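DNA polymerase III subunit beta (PDB 4TSZ) tethers DNA polymerases and other proteins to DNA as a sliding clamp and so makes replication processive. Local coordinates at residues Leu203-Ala206 with Arg207-Glu211; Leu327-Leu330 with Gly331-Thr335. All coordinates share one frame; numbering follows the deposited sequence.

In the fold
Contacts 1 and 2 are two helix ends in different domains of the clamp. Contact 1 closes helix 199-208 of the central domain, and contact 2, later in the chain, closes helix 323-330 of the C-terminal domain. Their centres lie about 20 Å apart and their nearest atoms about 11 Å, so they do not touch. In each domain the helix follows one strand and leads through a loop to the next: 193-198 to 215-221 around contact 1, 317-322 to 337-342 around contact 2. Strands 193-198 and 337-342 belong to one eight-stranded antiparallel sheet that spans both domains, and the comparable placing of the two helix ends is consistent with the repeated domain fold of bacterial sliding clamps.

Contact 1 (Leu203-Ala206 with Arg207-Glu211); sequences LELA and RLLTE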
loop_
_atom_site.group_PDB
_atom_site.type_symbol
_atom_site.label_atom_id
_atom_site.label_comp_id
_atom_site.label_asym_id
_atom_site.label_seq_id
_atom_site.Cartn_x
_atom_site.Cartn_y
_atom_site.Cartn_z
ATOM N N LEU E 203 -12.471 0.658 -15.909
ATOM C CA LEU E 203 -11.264 0.941 -15.138
ATOM C C LEU E 203 -10.154 -0.048 -15.497
ATOM O O LEU E 203 -8.992 0.349 -15.573
ATOM C CB LEU E 203 -11.527 0.950 -13.622
ATOM C CG LEU E 203 -12.437 2.053 -13.082
ATOM C CD1 LEU E 203 -12.937 1.685 -11.714
ATOM C CD2 LEU E 203 -11.757 3.423 -13.087
ATOM N N GLU E 204 -10.521 -1.315 -15.746
ATOM C CA GLU E 204 -9.589 -2.357 -16.168
ATOM C C GLU E 204 -9.020 -1.988 -17.535
ATOM O O GLU E 204 -7.799 -1.994 -17.691
ATOM C CB GLU E 204 -10.284 -3.734 -16.228
ATOM C CG GLU E 204 -9.351 -4.903 -16.534
ATOM C CD GLU E 204 -8.143 -5.039 -15.622
ATOM O OE1 GLU E 204 -8.327 -5.041 -14.383
ATOM O OE2 GLU E 204 -7.008 -5.111 -16.148
ATOM N N LEU E 205 -9.909 -1.637 -18.504
ATOM C CA LEU E 205 -9.528 -1.237 -19.854
ATOM C C LEU E 205 -8.520 -0.072 -19.849
ATOM O O LEU E 205 -7.501 -0.162 -20.541
ATOM C CB LEU E 205 -10.764 -0.901 -20.714
ATOM C CG LEU E 205 -10.498 -0.431 -22.154
ATOM C CD1 LEU E 205 -9.690 -1.463 -22.955
ATOM C CD2 LEU E 205 -11.797 -0.075 -22.866
ATOM N N ALA E 206 -8.789 1.000 -19.065
ATOM C CA ALA E 206 -7.895 2.166 -18.964
ATOM C C ALA E 206 -6.490 1.762 -18.507
ATOM O O ALA E 206 -5.508 2.248 -19.072
ATOM C CB ALA E 206 -8.470 3.213 -18.023
ATOM N N ARG E 207 -6.401 0.838 -17.528
ATOM C CA ARG E 207 -5.131 0.331 -17.010
ATOM C C ARG E 207 -4.368 -0.496 -18.045
ATOM O O ARG E 207 -3.135 -0.494 -18.032
ATOM C CB ARG E 207 -5.327 -0.466 -15.716
ATOM C CG ARG E 207 -5.672 0.398 -14.507
ATOM C CD ARG E 207 -5.658 -0.411 -13.211
ATOM N NE ARG E 207 -6.638 -1.502 -13.205
ATOM C CZ ARG E 207 -7.862 -1.408 -12.693
ATOM N NH1 ARG E 207 -8.279 -0.269 -12.149
ATOM N NH2 ARG E 207 -8.681 -2.453 -12.720
ATOM N N LEU E 208 -5.094 -1.177 -18.942
ATOM C CA LEU E 208 -4.514 -1.981 -20.019
ATOM C C LEU E 208 -3.950 -1.133 -21.162
ATOM O O LEU E 208 -3.046 -1.598 -21.853
ATOM C CB LEU E 208 -5.543 -2.988 -20.563
ATOM C CG LEU E 208 -5.986 -4.117 -19.622
ATOM C CD1 LEU E 208 -7.231 -4.817 -20.169
ATOM C CD2 LEU E 208 -4.863 -5.138 -19.383
ATOM N N LEU E 209 -4.471 0.102 -21.356
ATOM C CA LEU E 209 -4.059 1.010 -22.438
ATOM C C LEU E 209 -2.736 1.748 -22.121
ATOM O O LEU E 209 -2.697 2.979 -22.019
ATOM C CB LEU E 209 -5.198 1.987 -22.820
ATOM C CG LEU E 209 -6.517 1.374 -23.287
ATOM C CD1 LEU E 209 -7.641 2.380 -23.200
ATOM C CD2 LEU E 209 -6.412 0.787 -24.678
ATOM N N THR E 210 -1.647 0.970 -22.002
ATOM C CA THR E 210 -0.297 1.432 -21.650
ATOM C C THR E 210 0.575 1.906 -22.830
ATOM O O THR E 210 1.523 2.674 -22.613
ATOM C CB THR E 210 0.408 0.377 -20.776
ATOM O OG1 THR E 210 0.385 -0.891 -21.445
ATOM C CG2 THR E 210 -0.221 0.251 -19.392
ATOM N N GLU E 211 0.264 1.454 -24.063
ATOM C CA GLU E 211 1.011 1.807 -25.270
ATOM C C GLU E 211 0.788 3.264 -25.632
ATOM O O GLU E 211 -0.201 3.582 -26.296
HETATM O O HOH W 1 -4.400 -3.572 -14.837
#
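The carbonyl oxygen of L205 takes two weak backbone bonds, from L208 N and L209 N, each 3.1 Å from L205 O. L208 N also donates to E204 O, so the last helical turn mixes i to i+4 bonds with weak i to i+3 ones. L209 is the first residue to leave helical geometry and forms the centre of an inverse gamma turn. Its CG rests 3.3 Å from L205 O, and its CD1 reaches L205 CG at 4.1 Å.

On another side of the helix, E204 and R207 form a salt bridge three residues apart, with R207 NH2 3.1 Å from E204 OE1. The bond is fairly straight at the hydrogen (161°) and stays close to the guanidinium plane, yet meets the carboxylate from above its own plane; the two planes are 76° apart. With CG anti to the backbone N (chi1 -175°) and a bend at chi2, E204 brings its carboxylate round to this edge. L203 O lies over the centre of one guanidinium face, 3.5 Å above the plane. A water donates to E204 OE2 and weakly accepts from R207 NE, a second link between the charged groups. E204 OE2 also lies 3.8 Å from L208 CG, a carboxylate against an apolar branch.

L205 and L208 pack on F234 of strand 232-237, while A206 touches I140 and D141 of helix 133-141, the companion helix of the central domain, and L209 meets Q133 and L136 there.

Contact 2 (Leu327-Leu330 with Gly331-Thr335); sequences LDVL and GVIGT
I333 folds back from the loop against the helix end, and its side chain runs over the V329 carbonyl. CB lies 3.8 Å from L330 O and a little farther from V329 O. CG1, anti to its own carbonyl carbon (chi1 -63°), comes 3.4 Å from V329 O and also meets V329 CG1 at 4.3 Å. Bent at chi2 (-71°), the chain ends with I333 CD1 4.5 Å from the same V329 CG1 methyl. This apolar touch between residues i and i+4 carries the side-chain packing across the helix end.

The backbone beneath it changes its bonding as helix 323-330 finishes. G331 N still gives an i to i+4 bond to L327 O at 3.0 Å, whereas V332 N turns to V329 O, three residues back, at 3.1 Å. That second bond is fairly straight at the hydrogen (155°). I333 N completes the ending with two weak bonds, to V329 O and L330 O. V329 O thus receives two backbone N-H groups, while L330 O also accepts from R262 NH1. The ending leads into strand 337-342 of the large sheet, part of the repeated domain architecture of the beta sliding clamp.

V332 CG2 lies 3.3 Å from V329 O, on the opposite side of that carbonyl from I333 CG1, and V332 CG1 lies 4.1 Å from D328 O. Beyond this contact, V329, V332 and I333 all touch Y361 of strand 359-363, and L327 and L330 face F269 of helix 262-273. The D328 carboxylate turns to R177 of strand 177-184, where OD2 forms a salt bridge with NH1.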
loop_
_atom_site.group_PDB
_atom_site.type_symbol
_atom_site.label_atom_id
_atom_site.label_comp_id
_atom_site.label_asym_id
_atom_site.label_seq_id
_atom_site.Cartn_x
_atom_site.Cartn_y
_atom_site.Cartn_z
ATOM N N LEU E 327 -12.172 18.818 -5.440
ATOM C CA LEU E 327 -10.815 18.269 -5.496
ATOM C C LEU E 327 -10.689 17.209 -6.600
ATOM O O LEU E 327 -9.689 17.186 -7.327
ATOM C CB LEU E 327 -10.349 17.741 -4.123
ATOM C CG LEU E 327 -10.002 18.827 -3.105
ATOM C CD1 LEU E 327 -10.066 18.293 -1.686
ATOM C CD2 LEU E 327 -8.629 19.464 -3.405
ATOM N N ASP E 328 -11.737 16.395 -6.776
ATOM C CA ASP E 328 -11.791 15.387 -7.835
ATOM C C ASP E 328 -11.655 16.030 -9.215
ATOM O O ASP E 328 -10.888 15.539 -10.044
ATOM C CB ASP E 328 -13.102 14.596 -7.782
ATOM C CG ASP E 328 -13.215 13.604 -6.660
ATOM O OD1 ASP E 328 -12.178 13.288 -6.038
ATOM O OD2 ASP E 328 -14.342 13.168 -6.380
ATOM N N VAL E 329 -12.376 17.146 -9.445
ATOM C CA VAL E 329 -12.341 17.892 -10.698
ATOM C C VAL E 329 -10.948 18.490 -10.930
ATOM O O VAL E 329 -10.383 18.331 -12.015
ATOM C CB VAL E 329 -13.454 18.975 -10.771
ATOM C CG1 VAL E 329 -13.255 19.885 -11.987
ATOM C CG2 VAL E 329 -14.841 18.341 -10.800
ATOM N N LEU E 330 -10.402 19.181 -9.909
ATOM C CA LEU E 330 -9.097 19.824 -10.015
ATOM C C LEU E 330 -7.973 18.836 -10.320
ATOM O O LEU E 330 -7.061 19.180 -11.073
ATOM C CB LEU E 330 -8.785 20.694 -8.782
ATOM C CG LEU E 330 -9.679 21.926 -8.580
ATOM C CD1 LEU E 330 -9.418 22.554 -7.262
ATOM C CD2 LEU E 330 -9.517 22.949 -9.709
ATOM N N GLY E 331 -8.106 17.606 -9.802
ATOM C CA GLY E 331 -7.163 16.510 -10.000
ATOM C C GLY E 331 -7.056 16.023 -11.433
ATOM O O GLY E 331 -6.078 15.363 -11.775
ATOM N N VAL E 332 -8.052 16.336 -12.283
ATOM C CA VAL E 332 -8.059 15.955 -13.702
ATOM C C VAL E 332 -7.849 17.136 -14.682
ATOM O O VAL E 332 -7.695 16.909 -15.880
ATOM C CB VAL E 332 -9.233 15.016 -14.104
ATOM C CG1 VAL E 332 -9.189 13.703 -13.318
ATOM C CG2 VAL E 332 -10.586 15.707 -13.949
ATOM N N ILE E 333 -7.839 18.388 -14.182
ATOM C CA ILE E 333 -7.588 19.569 -15.019
ATOM C C ILE E 333 -6.070 19.587 -15.357
ATOM O O ILE E 333 -5.240 19.611 -14.452
ATOM C CB ILE E 333 -8.077 20.881 -14.313
ATOM C CG1 ILE E 333 -9.621 20.906 -14.075
ATOM C CG2 ILE E 333 -7.538 22.181 -15.000
ATOM C CD1 ILE E 333 -10.554 21.083 -15.335
ATOM N N GLY E 334 -5.743 19.541 -16.648
ATOM C CA GLY E 334 -4.364 19.494 -17.134
ATOM C C GLY E 334 -3.684 20.829 -17.362
ATOM O O GLY E 334 -2.457 20.885 -17.517
ATOM N N THR E 335 -4.473 21.915 -17.375
ATOM C CA THR E 335 -3.955 23.273 -17.530
ATOM C C THR E 335 -3.678 23.910 -16.160
ATOM O O THR E 335 -4.282 23.548 -15.137
ATOM C CB THR E 335 -4.895 24.140 -18.387
ATOM O OG1 THR E 335 -6.191 24.154 -17.790
ATOM C CG2 THR E 335 -4.983 23.662 -19.829
#